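PDB 4EOY: microtubule-associated protein 1 light chain 3 from Plasmodium falciparum, which probably serves in autophagy-type membrane conjugation as an Atg8 homologue, using its ubiquitin-like fold to bind a peptide of the partner protein Atg3. Local coordinates for residues 28-33 with 54-59; 34-39 with 119-124; 43-48 with 84-89. The protein carries 3 engineered substitutions. All coordinates share one frame; numbering follows the deposited sequence.

Three contacts illustrate how a ubiquitin-like fold is closed by segments far apart in sequence. After helix 14-27 the chain enters strand 31-38, whose two halves serve contacts 1 and 2 in turn. Contact 1 closes a short loop by bringing the end of strand 51-55 back against 28-33. Contact 2 closes a loop of some eighty residues, pairing 34-39 with the last strand, 117-122. Contact 3, between 43-48 and 84-89, is nested inside that larger loop and crosses contact 1, as contact 2 also does. Contacts 1 and 2 meet within the mixed sheet, while contact 3 joins two connecting segments and touches contact 2 near Y121.

Contact 1: residues 28-33 with 54-59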
ATOM      1  N   TYR A  28      -0.219 -13.430 -11.721  1.00 44.54           N
ATOM      2  CA  TYR A  28      -0.189 -13.815 -10.301  1.00 49.55           C
ATOM      3  C   TYR A  28      -1.561 -13.702  -9.638  1.00 55.74           C
ATOM      4  O   TYR A  28      -1.782 -12.816  -8.807  1.00 47.20           O
ATOM      5  CB  TYR A  28       0.815 -12.948  -9.538  1.00 53.10           C
ATOM      6  CG  TYR A  28       2.164 -12.871 -10.201  1.00 49.39           C
ATOM      7  CD1 TYR A  28       2.991 -13.981 -10.253  1.00 55.86           C
ATOM      8  CD2 TYR A  28       2.610 -11.689 -10.780  1.00 60.62           C
ATOM      9  CE1 TYR A  28       4.227 -13.920 -10.862  1.00 64.78           C
ATOM     10  CE2 TYR A  28       3.849 -11.612 -11.389  1.00 72.61           C
ATOM     11  CZ  TYR A  28       4.654 -12.730 -11.432  1.00 72.45           C
ATOM     12  OH  TYR A  28       5.885 -12.646 -12.043  1.00 79.78           O
ATOM     13  N   PRO A  29      -2.482 -14.615  -9.985  1.00 52.22           N
ATOM     14  CA  PRO A  29      -3.876 -14.514  -9.542  1.00 51.14           C
ATOM     15  C   PRO A  29      -4.096 -14.637  -8.026  1.00 51.50           C
ATOM     16  O   PRO A  29      -5.173 -14.279  -7.538  1.00 58.79           O
ATOM     17  CB  PRO A  29      -4.569 -15.663 -10.283  1.00 52.79           C
ATOM     18  CG  PRO A  29      -3.480 -16.630 -10.584  1.00 62.84           C
ATOM     19  CD  PRO A  29      -2.251 -15.808 -10.815  1.00 55.03           C
ATOM     20  N   ASN A  30      -3.094 -15.128  -7.296  1.00 43.45           N
ATOM     21  CA  ASN A  30      -3.186 -15.253  -5.838  1.00 39.95           C
ATOM     22  C   ASN A  30      -2.610 -14.058  -5.062  1.00 35.73           C
ATOM     23  O   ASN A  30      -2.495 -14.123  -3.837  1.00 29.09           O
ATOM     24  CB  ASN A  30      -2.489 -16.537  -5.376  1.00 38.99           C
ATOM     25  CG  ASN A  30      -3.109 -17.780  -5.967  1.00 49.89           C
ATOM     26  OD1 ASN A  30      -4.281 -17.792  -6.356  1.00 63.30           O
ATOM     27  ND2 ASN A  30      -2.328 -18.842  -6.027  1.00 46.20           N
ATOM     28  N   ARG A  31      -2.228 -12.991  -5.765  1.00 33.95           N
ATOM     29  CA  ARG A  31      -1.741 -11.766  -5.113  1.00 37.07           C
ATOM     30  C   ARG A  31      -2.521 -10.539  -5.600  1.00 34.76           C
ATOM     31  O   ARG A  31      -3.039 -10.522  -6.731  1.00 29.45           O
ATOM     32  CB  ARG A  31      -0.242 -11.588  -5.371  1.00 41.31           C
ATOM     33  CG  ARG A  31       0.636 -12.616  -4.661  1.00 38.82           C
ATOM     34  CD  ARG A  31       2.126 -12.316  -4.818  1.00 52.11           C
ATOM     35  NE  ARG A  31       2.993 -13.070  -3.887  1.00 54.02           N
ATOM     36  CZ  ARG A  31       3.559 -12.589  -2.771  1.00 48.63           C
ATOM     37  NH1 ARG A  31       3.381 -11.331  -2.379  1.00 46.03           N
ATOM     38  NH2 ARG A  31       4.328 -13.383  -2.030  1.00 49.34           N
ATOM     39  N   ILE A  32      -2.617  -9.513  -4.755  1.00 33.66           N
ATOM     40  CA  ILE A  32      -3.332  -8.289  -5.135  1.00 28.37           C
ATOM     41  C   ILE A  32      -2.400  -7.098  -5.225  1.00 25.08           C
ATOM     42  O   ILE A  32      -1.501  -6.938  -4.396  1.00 23.29           O
ATOM     43  CB  ILE A  32      -4.527  -7.992  -4.203  1.00 32.44           C
ATOM     44  CG1 ILE A  32      -4.070  -7.737  -2.778  1.00 37.88           C
ATOM     45  CG2 ILE A  32      -5.491  -9.173  -4.217  1.00 35.97           C
ATOM     46  CD1 ILE A  32      -5.160  -7.159  -1.905  1.00 39.21           C
ATOM     47  N   PRO A  33      -2.578  -6.273  -6.272  1.00 26.38           N
ATOM     48  CA  PRO A  33      -1.744  -5.096  -6.420  1.00 27.84           C
ATOM     49  C   PRO A  33      -2.225  -3.944  -5.530  1.00 30.34           C
ATOM     50  O   PRO A  33      -3.382  -3.519  -5.636  1.00 29.18           O
ATOM     51  CB  PRO A  33      -1.887  -4.753  -7.908  1.00 26.23           C
ATOM     52  CG  PRO A  33      -3.213  -5.298  -8.300  1.00 22.15           C
ATOM     53  CD  PRO A  33      -3.418  -6.511  -7.463  1.00 25.22           C
ATOM     54  N   VAL A  54       0.461  -8.208  -2.651  1.00 24.60           N
ATOM     55  CA  VAL A  54       0.166  -8.799  -1.340  1.00 23.56           C
ATOM     56  C   VAL A  54      -0.585 -10.130  -1.465  1.00 25.55           C
ATOM     57  O   VAL A  54      -1.567 -10.221  -2.198  1.00 28.14           O
ATOM     58  CB  VAL A  54      -0.696  -7.840  -0.520  1.00 27.74           C
ATOM     59  CG1 VAL A  54      -0.975  -8.402   0.867  1.00 33.06           C
ATOM     60  CG2 VAL A  54      -0.007  -6.487  -0.422  1.00 29.99           C
ATOM     61  N   PRO A  55      -0.138 -11.165  -0.742  1.00 24.59           N
ATOM     62  CA  PRO A  55      -0.839 -12.444  -0.814  1.00 28.13           C
ATOM     63  C   PRO A  55      -2.310 -12.290  -0.452  1.00 31.14           C
ATOM     64  O   PRO A  55      -2.635 -11.587   0.512  1.00 34.84           O
ATOM     65  CB  PRO A  55      -0.125 -13.306   0.230  1.00 26.30           C
ATOM     66  CG  PRO A  55       1.198 -12.677   0.405  1.00 24.43           C
ATOM     67  CD  PRO A  55       0.983 -11.214   0.206  1.00 27.52           C
ATOM     68  N   MET A  56      -3.182 -12.934  -1.218  1.00 28.87           N
ATOM     69  CA  MET A  56      -4.625 -12.774  -1.030  1.00 28.38           C
ATOM     70  C   MET A  56      -5.126 -13.175   0.371  1.00 23.86           C
ATOM     71  O   MET A  56      -6.037 -12.538   0.900  1.00 24.42           O
ATOM     72  CB  MET A  56      -5.387 -13.545  -2.103  1.00 31.92           C
ATOM     73  CG  MET A  56      -5.249 -15.056  -2.018  1.00 33.48           C
ATOM     74  SD  MET A  56      -6.319 -15.875  -3.203  1.00 51.76           S
ATOM     75  CE  MET A  56      -6.189 -17.582  -2.657  1.00 37.53           C
ATOM     76  N   ASN A  57      -4.545 -14.228   0.955  1.00 28.95           N
ATOM     77  CA  ASN A  57      -4.934 -14.725   2.285  1.00 25.76           C
ATOM     78  C   ASN A  57      -4.251 -14.044   3.476  1.00 25.51           C
ATOM     79  O   ASN A  57      -4.541 -14.367   4.629  1.00 20.97           O
ATOM     80  CB  ASN A  57      -4.784 -16.246   2.376  1.00 25.92           C
ATOM     81  CG  ASN A  57      -5.995 -16.996   1.843  1.00 30.05           C
ATOM     82  OD1 ASN A  57      -7.117 -16.483   1.830  1.00 52.99           O
ATOM     83  ND2 ASN A  57      -5.781 -18.224   1.430  1.00 23.33           N
ATOM     84  N   MET A  58      -3.379 -13.077   3.205  1.00 30.70           N
ATOM     85  CA  MET A  58      -2.786 -12.275   4.278  1.00 29.90           C
ATOM     86  C   MET A  58      -3.858 -11.459   5.006  1.00 28.43           C
ATOM     87  O   MET A  58      -4.671 -10.782   4.374  1.00 27.59           O
ATOM     88  CB  MET A  58      -1.724 -11.312   3.739  1.00 27.90           C
ATOM     89  CG  MET A  58      -1.187 -10.332   4.771  1.00 28.12           C
ATOM     90  SD  MET A  58       0.334  -9.479   4.260  1.00 40.05           S
ATOM     91  CE  MET A  58       1.524 -10.812   4.527  1.00 27.69           C
ATOM     92  N   LEU A  59      -3.818 -11.487   6.330  1.00 23.03           N
ATOM     93  CA  LEU A  59      -4.758 -10.713   7.129  1.00 28.82           C
ATOM     94  C   LEU A  59      -4.436  -9.227   7.063  1.00 25.96           C
ATOM     95  O   LEU A  59      -3.275  -8.830   6.978  1.00 26.74           O
ATOM     96  CB  LEU A  59      -4.742 -11.175   8.587  1.00 28.92           C
ATOM     97  CG  LEU A  59      -5.294 -12.574   8.811  1.00 34.85           C
ATOM     98  CD1 LEU A  59      -4.931 -13.067  10.202  1.00 44.27           C
ATOM     99  CD2 LEU A  59      -6.802 -12.574   8.588  1.00 36.50           C
TER
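Antiparallel pairing joins I32 to V54 through two backbone hydrogen bonds, I32 N to V54 O and V54 N to I32 O, both 2.9 Å, and a third from M56 N to N30 O at 3.0 Å carries the pairing beyond the strand ends. Between them R31 and P55 form a non-hydrogen-bonded pair, with their CA atoms 4.4 Å apart. Here the two side chains run alongside each other on the same face. The P55 ring lies over one face of the guanidinium, with CG displaced toward its rim and CD 3.5 Å from R31 NH1, which also hydrogen-bonds to L53 O. The other face of the sheet carries I32 and V54, which meet at 4.1 Å between CG1 of I32 and CB of V54, and helices 103-110 and 60-72 pack against them. M56 CG stands between its own backbone N and carbonyl carbon (chi1 67°), a turn that lays it 3.4 Å from N30 O. On the R31 side the bound Atg3 peptide packs on R31, and its aromatic side chains on P33, P55 and M58. Such a strand pair beside a peptide groove is characteristic of the Atg8 family's ubiquitin-like fold and its docking surface for Atg8-interacting motifs.

Contact 2: residues 34-39 with 119-124. Engineered in segment 34-39: I36 (natural residue Cys). Engineered in segment 119-124: S123 (natural residue Cys).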
ATOM      1  N   VAL A  34      -1.329  -3.454  -4.676  1.00 26.14           N
ATOM      2  CA  VAL A  34      -1.636  -2.402  -3.731  1.00 25.10           C
ATOM      3  C   VAL A  34      -0.653  -1.258  -3.915  1.00 33.45           C
ATOM      4  O   VAL A  34       0.543  -1.501  -4.065  1.00 38.87           O
ATOM      5  CB  VAL A  34      -1.541  -2.913  -2.286  1.00 18.69           C
ATOM      6  CG1 VAL A  34      -1.773  -1.780  -1.309  1.00 19.52           C
ATOM      7  CG2 VAL A  34      -2.542  -4.023  -2.061  1.00 21.14           C
ATOM      8  N   VAL A  35      -1.163  -0.023  -3.904  1.00 28.48           N
ATOM      9  CA  VAL A  35      -0.344   1.179  -3.944  1.00 24.44           C
ATOM     10  C   VAL A  35      -0.578   1.965  -2.660  1.00 27.19           C
ATOM     11  O   VAL A  35      -1.723   2.203  -2.281  1.00 26.19           O
ATOM     12  CB  VAL A  35      -0.683   2.073  -5.152  1.00 29.23           C
ATOM     13  CG1 VAL A  35       0.334   3.214  -5.281  1.00 27.23           C
ATOM     14  CG2 VAL A  35      -0.693   1.248  -6.424  1.00 33.49           C
ATOM     15  N   ILE A  36       0.500   2.367  -1.994  1.00 27.05           N
ATOM     16  CA  ILE A  36       0.394   3.139  -0.747  1.00 31.49           C
ATOM     17  C   ILE A  36       0.648   4.629  -0.981  1.00 31.15           C
ATOM     18  O   ILE A  36       1.611   5.012  -1.660  1.00 39.74           O
ATOM     19  CB  ILE A  36       1.383   2.652   0.320  1.00 31.01           C
ATOM     20  CG1 ILE A  36       1.310   3.544   1.562  1.00 30.23           C
ATOM     21  CG2 ILE A  36       2.793   2.725  -0.202  1.00 36.46           C
ATOM     22  CD1 ILE A  36       1.880   2.896   2.790  1.00 30.80           C
ATOM     23  N   GLU A  37      -0.190   5.472  -0.398  1.00 21.89           N
ATOM     24  CA  GLU A  37      -0.087   6.917  -0.619  1.00 20.88           C
ATOM     25  C   GLU A  37      -0.150   7.702   0.681  1.00 19.35           C
ATOM     26  O   GLU A  37      -0.907   7.366   1.593  1.00 15.06           O
ATOM     27  CB  GLU A  37      -1.210   7.365  -1.544  1.00 27.12           C
ATOM     28  CG  GLU A  37      -0.743   8.243  -2.691  1.00 34.88           C
ATOM     29  CD  GLU A  37      -0.146   7.455  -3.843  1.00 39.27           C
ATOM     30  OE1 GLU A  37      -0.846   6.572  -4.398  1.00 36.43           O
ATOM     31  OE2 GLU A  37       1.018   7.737  -4.203  1.00 35.89           O
ATOM     32  N   ARG A  38       0.670   8.742   0.759  1.00 20.65           N
ATOM     33  CA  ARG A  38       0.727   9.640   1.896  1.00 21.32           C
ATOM     34  C   ARG A  38      -0.423  10.625   1.816  1.00 26.74           C
ATOM     35  O   ARG A  38      -0.602  11.276   0.784  1.00 26.25           O
ATOM     36  CB  ARG A  38       2.041  10.420   1.847  1.00 25.37           C
ATOM     37  CG  ARG A  38       2.353  11.240   3.084  1.00 22.13           C
ATOM     38  CD  ARG A  38       3.796  11.706   3.006  1.00 23.17           C
ATOM     39  NE  ARG A  38       4.188  12.599   4.097  1.00 22.89           N
ATOM     40  CZ  ARG A  38       4.247  13.923   4.025  1.00 25.19           C
ATOM     41  NH1 ARG A  38       3.925  14.582   2.910  1.00 31.65           N
ATOM     42  NH2 ARG A  38       4.654  14.602   5.080  1.00 37.25           N
ATOM     43  N   ALA A  39      -1.172  10.757   2.912  1.00 23.89           N
ATOM     44  CA  ALA A  39      -2.475  11.427   2.878  1.00 26.16           C
ATOM     45  C   ALA A  39      -2.525  12.760   3.618  1.00 32.48           C
ATOM     46  O   ALA A  39      -3.530  13.476   3.534  1.00 30.20           O
ATOM     47  CB  ALA A  39      -3.537  10.504   3.435  1.00 24.15           C
ATOM     48  N   MET A 119      -4.337   2.566  -0.814  1.00 17.35           N
ATOM     49  CA  MET A 119      -4.352   2.714   0.638  1.00 21.25           C
ATOM     50  C   MET A 119      -3.523   3.928   1.039  1.00 21.93           C
ATOM     51  O   MET A 119      -2.542   4.284   0.368  1.00 22.08           O
ATOM     52  CB  MET A 119      -3.809   1.452   1.302  1.00 26.93           C
ATOM     53  CG  MET A 119      -4.719   0.244   1.109  1.00 23.90           C
ATOM     54  SD  MET A 119      -4.111  -1.127   2.088  1.00 36.23           S
ATOM     55  CE  MET A 119      -4.494  -0.596   3.763  1.00 33.38           C
ATOM     56  N   GLU A 120      -3.921   4.592   2.112  1.00 21.53           N
ATOM     57  CA  GLU A 120      -3.282   5.858   2.466  1.00 20.11           C
ATOM     58  C   GLU A 120      -2.865   5.880   3.899  1.00 17.67           C
ATOM     59  O   GLU A 120      -3.492   5.245   4.732  1.00 18.17           O
ATOM     60  CB  GLU A 120      -4.244   7.021   2.200  1.00 26.68           C
ATOM     61  CG  GLU A 120      -4.599   7.198   0.731  1.00 27.39           C
ATOM     62  CD  GLU A 120      -5.546   8.343   0.492  1.00 37.00           C
ATOM     63  OE1 GLU A 120      -6.563   8.410   1.211  1.00 53.21           O
ATOM     64  OE2 GLU A 120      -5.284   9.170  -0.418  1.00 40.51           O
ATOM     65  N   TYR A 121      -1.788   6.600   4.194  1.00 17.44           N
ATOM     66  CA  TYR A 121      -1.351   6.751   5.565  1.00 19.03           C
ATOM     67  C   TYR A 121      -1.356   8.216   5.941  1.00 19.87           C
ATOM     68  O   TYR A 121      -1.114   9.101   5.106  1.00 17.47           O
ATOM     69  CB  TYR A 121       0.017   6.113   5.832  1.00 20.73           C
ATOM     70  CG  TYR A 121       1.206   6.621   5.021  1.00 23.11           C
ATOM     71  CD1 TYR A 121       1.989   7.671   5.466  1.00 23.46           C
ATOM     72  CD2 TYR A 121       1.592   5.986   3.857  1.00 31.62           C
ATOM     73  CE1 TYR A 121       3.092   8.100   4.756  1.00 21.61           C
ATOM     74  CE2 TYR A 121       2.691   6.416   3.129  1.00 30.38           C
ATOM     75  CZ  TYR A 121       3.430   7.483   3.579  1.00 26.71           C
ATOM     76  OH  TYR A 121       4.524   7.885   2.842  1.00 21.60           O
ATOM     77  N   SER A 122      -1.676   8.438   7.211  1.00 21.02           N
ATOM     78  CA  SER A 122      -1.742   9.739   7.792  1.00 22.24           C
ATOM     79  C   SER A 122      -1.171   9.703   9.201  1.00 19.79           C
ATOM     80  O   SER A 122      -1.154   8.659   9.837  1.00 20.18           O
ATOM     81  CB  SER A 122      -3.185  10.200   7.850  1.00 21.54           C
ATOM     82  OG  SER A 122      -3.232  11.522   8.345  1.00 22.10           O
ATOM     83  N   SER A 123      -0.704  10.850   9.672  1.00 19.80           N
ATOM     84  CA  SER A 123      -0.305  10.998  11.085  1.00 25.35           C
ATOM     85  C   SER A 123      -1.520  11.230  12.002  1.00 27.00           C
ATOM     86  O   SER A 123      -1.402  11.120  13.223  1.00 33.99           O
ATOM     87  CB  SER A 123       0.678  12.156  11.243  1.00 27.32           C
ATOM     88  OG  SER A 123       0.102  13.380  10.799  1.00 27.96           O
ATOM     89  N   GLU A 124      -2.676  11.539  11.408  1.00 30.81           N
ATOM     90  CA  GLU A 124      -3.917  11.790  12.154  1.00 30.23           C
ATOM     91  C   GLU A 124      -4.957  10.727  11.836  1.00 30.84           C
ATOM     92  O   GLU A 124      -4.974  10.144  10.742  1.00 31.09           O
ATOM     93  CB  GLU A 124      -4.486  13.171  11.802  1.00 33.30           C
ATOM     94  CG  GLU A 124      -3.556  14.342  12.115  1.00 32.45           C
ATOM     95  CD  GLU A 124      -4.163  15.709  11.799  1.00 49.63           C
ATOM     96  OE1 GLU A 124      -5.369  15.773  11.466  1.00 68.64           O
ATOM     97  OE2 GLU A 124      -3.440  16.734  11.881  1.00 51.80           O
TER
HETATM   98  O   HOH W   1      -3.326  11.225  -0.776  1.00 26.43           O
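Y121 reaches back across the parallel strand pair, with R38 over one face of its ring and I36 at the edge, and it loses more surface to the other strand than any other residue here. Its CG sits between the backbone N and the carbonyl carbon (chi1 59°), which lifts the ring over strand 34-38. The covered face receives R38 CA in a CH-pi contact, 3.9 Å from the ring centroid and 11° off the normal. The aliphatic chain of R38 continues past the ring, its CG lying 3.6 Å from Y121 CE1. In the ring plane comes CG1 of the engineered I36, whose CD1 approaches Y121 CD2 tightly at 3.3 Å. The phenol oxygen is hydrogen-bonded to P45 O, while R38 NE turns to L44 O, and these two bonds tie the pair to the following loop.

M119 is gripped chiefly through its backbone: its N donates to V35 O at 3.0 Å and its O accepts from E37 N. The side chains of M119 and V34 cross at a slant, SD of M119 lying 4.2 Å from V34 CG1.

A39 ends the pairing, its N donating to Y121 O at 2.7 Å while its CB rests against E120 CB at 3.8 Å. A water lies within hydrogen-bonding distance of both R38 O and E120 OE2, though it may not donate to both at once. E37 points its carboxylate elsewhere, to a salt bridge with K50 and to within about 3 Å, between nearest atoms, of a bound calcium ion.

A central parallel pair of first and last strands is characteristic of the ubiquitin-like (beta-grasp) fold. Strand 51-55 flanks 31-38, and 89-92 flanks 117-122. Helix 60-72 covers the face bearing I36, M119 and Y121, through F63, L67 and I71.

Contact 3: residues 43-48 with 84-89; sequences NLPIIE and RERTIY
The guanidinium of R86 is sandwiched between P45 and R84: P45 CD stands 3.7 Å above one face and R84 CB 3.5 Å above the opposite face, each displaced toward the rim. N43 contributes its carbonyl from an oblique direction, N43 O lying 3.7 Å from R86 NE. The N43 and R86 side chains run past one another in opposing directions, their amide and guanidinium planes 76° apart. No hydrogen bond joins the two segments, which meet by packing.

Below the charged end the contact is apolar. The R86 side chain runs extended from CG to NE, and this straight course draws its methylenes along L44, whose CD2 lies 3.6 Å from R86 CD and 3.8 Å from R86 CB. The same methyl, L44 CD2, also meets I88 CG1 at 3.9 Å, the leucine and isoleucine crossing at a slant. L44 CD1 approaches I88 CG1 as well, at 4.1 Å, so both leucine methyls meet the isoleucine.

Further in, L44 and I88 both rest on Y121, and I88 also packs against I71 and N72 of helix 60-72. In this ubiquitin-like fold the contact joins the connection between the first two strands of the sheet to the approach to strand 89-92, an aliphatic seam with an arginine stacked at its surface end.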
ATOM      1  N   ASN A  43       5.447  14.767   9.798  1.00 29.53           N
ATOM      2  CA  ASN A  43       6.809  14.228   9.912  1.00 34.38           C
ATOM      3  C   ASN A  43       6.964  12.811   9.372  1.00 32.66           C
ATOM      4  O   ASN A  43       8.069  12.246   9.390  1.00 28.46           O
ATOM      5  CB  ASN A  43       7.238  14.230  11.377  1.00 43.03           C
ATOM      6  CG  ASN A  43       6.366  13.330  12.240  1.00 37.58           C
ATOM      7  OD1 ASN A  43       5.172  13.174  11.979  1.00 42.14           O
ATOM      8  ND2 ASN A  43       6.962  12.732  13.269  1.00 46.63           N
ATOM      9  N   LEU A  44       5.857  12.217   8.920  1.00 30.62           N
ATOM     10  CA  LEU A  44       5.915  10.926   8.246  1.00 29.57           C
ATOM     11  C   LEU A  44       6.568  11.077   6.866  1.00 28.14           C
ATOM     12  O   LEU A  44       6.194  11.971   6.076  1.00 26.69           O
ATOM     13  CB  LEU A  44       4.530  10.301   8.091  1.00 28.12           C
ATOM     14  CG  LEU A  44       3.788   9.888   9.362  1.00 28.93           C
ATOM     15  CD1 LEU A  44       2.497   9.172   8.980  1.00 26.54           C
ATOM     16  CD2 LEU A  44       4.646   8.977  10.232  1.00 27.26           C
ATOM     17  N   PRO A  45       7.555  10.215   6.579  1.00 25.27           N
ATOM     18  CA  PRO A  45       8.318  10.329   5.340  1.00 27.17           C
ATOM     19  C   PRO A  45       7.568   9.815   4.113  1.00 30.15           C
ATOM     20  O   PRO A  45       6.703   8.950   4.221  1.00 27.83           O
ATOM     21  CB  PRO A  45       9.545   9.446   5.623  1.00 23.29           C
ATOM     22  CG  PRO A  45       9.026   8.391   6.537  1.00 21.07           C
ATOM     23  CD  PRO A  45       8.008   9.070   7.401  1.00 23.17           C
ATOM     24  N   ILE A  46       7.923  10.343   2.949  1.00 33.35           N
ATOM     25  CA  ILE A  46       7.395   9.834   1.697  1.00 35.14           C
ATOM     26  C   ILE A  46       8.220   8.613   1.308  1.00 33.78           C
ATOM     27  O   ILE A  46       9.419   8.728   1.077  1.00 32.25           O
ATOM     28  CB  ILE A  46       7.466  10.893   0.595  1.00 33.58           C
ATOM     29  CG1 ILE A  46       6.557  12.068   0.946  1.00 36.18           C
ATOM     30  CG2 ILE A  46       7.026  10.295  -0.730  1.00 31.64           C
ATOM     31  CD1 ILE A  46       6.756  13.284   0.074  1.00 36.31           C
ATOM     32  N   ILE A  47       7.576   7.451   1.273  1.00 32.88           N
ATOM     33  CA  ILE A  47       8.243   6.199   0.897  1.00 34.54           C
ATOM     34  C   ILE A  47       8.505   6.192  -0.609  1.00 37.48           C
ATOM     35  O   ILE A  47       7.641   6.586  -1.401  1.00 42.20           O
ATOM     36  CB  ILE A  47       7.450   4.943   1.350  1.00 28.95           C
ATOM     37  CG1 ILE A  47       6.059   4.864   0.702  1.00 28.10           C
ATOM     38  CG2 ILE A  47       7.320   4.937   2.858  1.00 29.11           C
ATOM     39  CD1 ILE A  47       5.196   3.728   1.230  1.00 21.54           C
ATOM     40  N   GLU A  48       9.716   5.786  -0.988  1.00 45.22           N
ATOM     41  CA  GLU A  48      10.121   5.746  -2.396  1.00 44.53           C
ATOM     42  C   GLU A  48       9.552   4.521  -3.094  1.00 36.80           C
ATOM     43  O   GLU A  48       9.253   4.584  -4.293  1.00 33.65           O
ATOM     44  CB  GLU A  48      11.647   5.760  -2.523  1.00 61.90           C
ATOM     45  CG  GLU A  48      12.301   6.972  -1.872  1.00 75.10           C
ATOM     46  CD  GLU A  48      13.763   7.125  -2.238  1.00 84.13           C
ATOM     47  OE1 GLU A  48      14.459   6.094  -2.367  1.00 83.16           O
ATOM     48  OE2 GLU A  48      14.213   8.280  -2.390  1.00105.48           O
ATOM     49  N   ARG A  84      12.813   4.452  12.743  1.00 37.33           N
ATOM     50  CA  ARG A  84      12.370   5.459  13.707  1.00 28.50           C
ATOM     51  C   ARG A  84      10.883   5.265  14.005  1.00 27.75           C
ATOM     52  O   ARG A  84      10.063   5.365  13.095  1.00 22.43           O
ATOM     53  CB  ARG A  84      12.591   6.865  13.164  1.00 34.54           C
ATOM     54  CG  ARG A  84      12.246   7.952  14.179  1.00 40.33           C
ATOM     55  CD  ARG A  84      12.653   9.339  13.720  1.00 42.24           C
ATOM     56  NE  ARG A  84      14.102   9.519  13.696  1.00 43.83           N
ATOM     57  CZ  ARG A  84      14.718  10.671  13.439  1.00 48.19           C
ATOM     58  NH1 ARG A  84      14.021  11.779  13.178  1.00 46.54           N
ATOM     59  NH2 ARG A  84      16.043  10.715  13.450  1.00 51.32           N
ATOM     60  N   GLU A  85      10.553   5.020  15.276  1.00 31.60           N
ATOM     61  CA  GLU A  85       9.164   4.849  15.733  1.00 38.22           C
ATOM     62  C   GLU A  85       8.334   6.138  15.600  1.00 44.18           C
ATOM     63  O   GLU A  85       8.707   7.200  16.131  1.00 48.96           O
ATOM     64  CB  GLU A  85       9.138   4.386  17.193  1.00 45.60           C
ATOM     65  CG  GLU A  85       7.779   4.466  17.897  1.00 61.27           C
ATOM     66  CD  GLU A  85       6.795   3.381  17.467  1.00 78.93           C
ATOM     67  OE1 GLU A  85       6.635   3.156  16.247  1.00 85.64           O
ATOM     68  OE2 GLU A  85       6.163   2.755  18.353  1.00 75.65           O
ATOM     69  N   ARG A  86       7.221   6.024  14.878  1.00 32.55           N
ATOM     70  CA  ARG A  86       6.242   7.102  14.714  1.00 34.25           C
ATOM     71  C   ARG A  86       4.855   6.468  14.688  1.00 37.81           C
ATOM     72  O   ARG A  86       4.697   5.322  14.241  1.00 30.64           O
ATOM     73  CB  ARG A  86       6.458   7.827  13.397  1.00 33.51           C
ATOM     74  CG  ARG A  86       7.804   8.509  13.234  1.00 38.10           C
ATOM     75  CD  ARG A  86       7.856   8.966  11.809  1.00 32.29           C
ATOM     76  NE  ARG A  86       9.079   9.113  11.123  1.00 33.88           N
ATOM     77  CZ  ARG A  86      10.154   8.483  10.703  1.00 32.54           C
ATOM     78  NH1 ARG A  86      11.087   9.384  10.528  1.00 34.98           N
ATOM     79  NH2 ARG A  86      10.305   7.286  10.160  1.00 36.91           N
ATOM     80  N   THR A  87       3.859   7.210  15.176  1.00 44.86           N
ATOM     81  CA  THR A  87       2.464   6.772  15.119  1.00 34.37           C
ATOM     82  C   THR A  87       1.920   6.988  13.700  1.00 29.36           C
ATOM     83  O   THR A  87       2.048   8.075  13.138  1.00 23.85           O
ATOM     84  CB  THR A  87       1.576   7.489  16.180  1.00 39.86           C
ATOM     85  OG1 THR A  87       0.200   7.148  15.974  1.00 47.69           O
ATOM     86  CG2 THR A  87       1.690   8.993  16.094  1.00 38.36           C
ATOM     87  N   ILE A  88       1.342   5.930  13.124  1.00 29.47           N
ATOM     88  CA  ILE A  88       0.745   5.975  11.788  1.00 28.52           C
ATOM     89  C   ILE A  88      -0.707   5.503  11.836  1.00 25.89           C
ATOM     90  O   ILE A  88      -1.038   4.576  12.560  1.00 22.03           O
ATOM     91  CB  ILE A  88       1.510   5.079  10.796  1.00 30.47           C
ATOM     92  CG1 ILE A  88       2.982   5.505  10.719  1.00 38.54           C
ATOM     93  CG2 ILE A  88       0.871   5.131   9.413  1.00 25.23           C
ATOM     94  CD1 ILE A  88       3.839   4.577   9.876  1.00 33.39           C
ATOM     95  N   TYR A  89      -1.567   6.162  11.071  1.00 24.97           N
ATOM     96  CA  TYR A  89      -2.928   5.692  10.861  1.00 26.66           C
ATOM     97  C   TYR A  89      -3.120   5.349   9.398  1.00 27.48           C
ATOM     98  O   TYR A  89      -2.766   6.149   8.519  1.00 26.84           O
ATOM     99  CB  TYR A  89      -3.923   6.772  11.256  1.00 26.21           C
ATOM    100  CG  TYR A  89      -3.867   7.128  12.718  1.00 27.53           C
ATOM    101  CD1 TYR A  89      -4.597   6.424  13.656  1.00 23.86           C
ATOM    102  CD2 TYR A  89      -3.070   8.183  13.161  1.00 30.85           C
ATOM    103  CE1 TYR A  89      -4.552   6.767  14.999  1.00 28.02           C
ATOM    104  CE2 TYR A  89      -3.012   8.529  14.493  1.00 25.15           C
ATOM    105  CZ  TYR A  89      -3.752   7.826  15.408  1.00 26.86           C
ATOM    106  OH  TYR A  89      -3.696   8.181  16.736  1.00 37.80           O
TER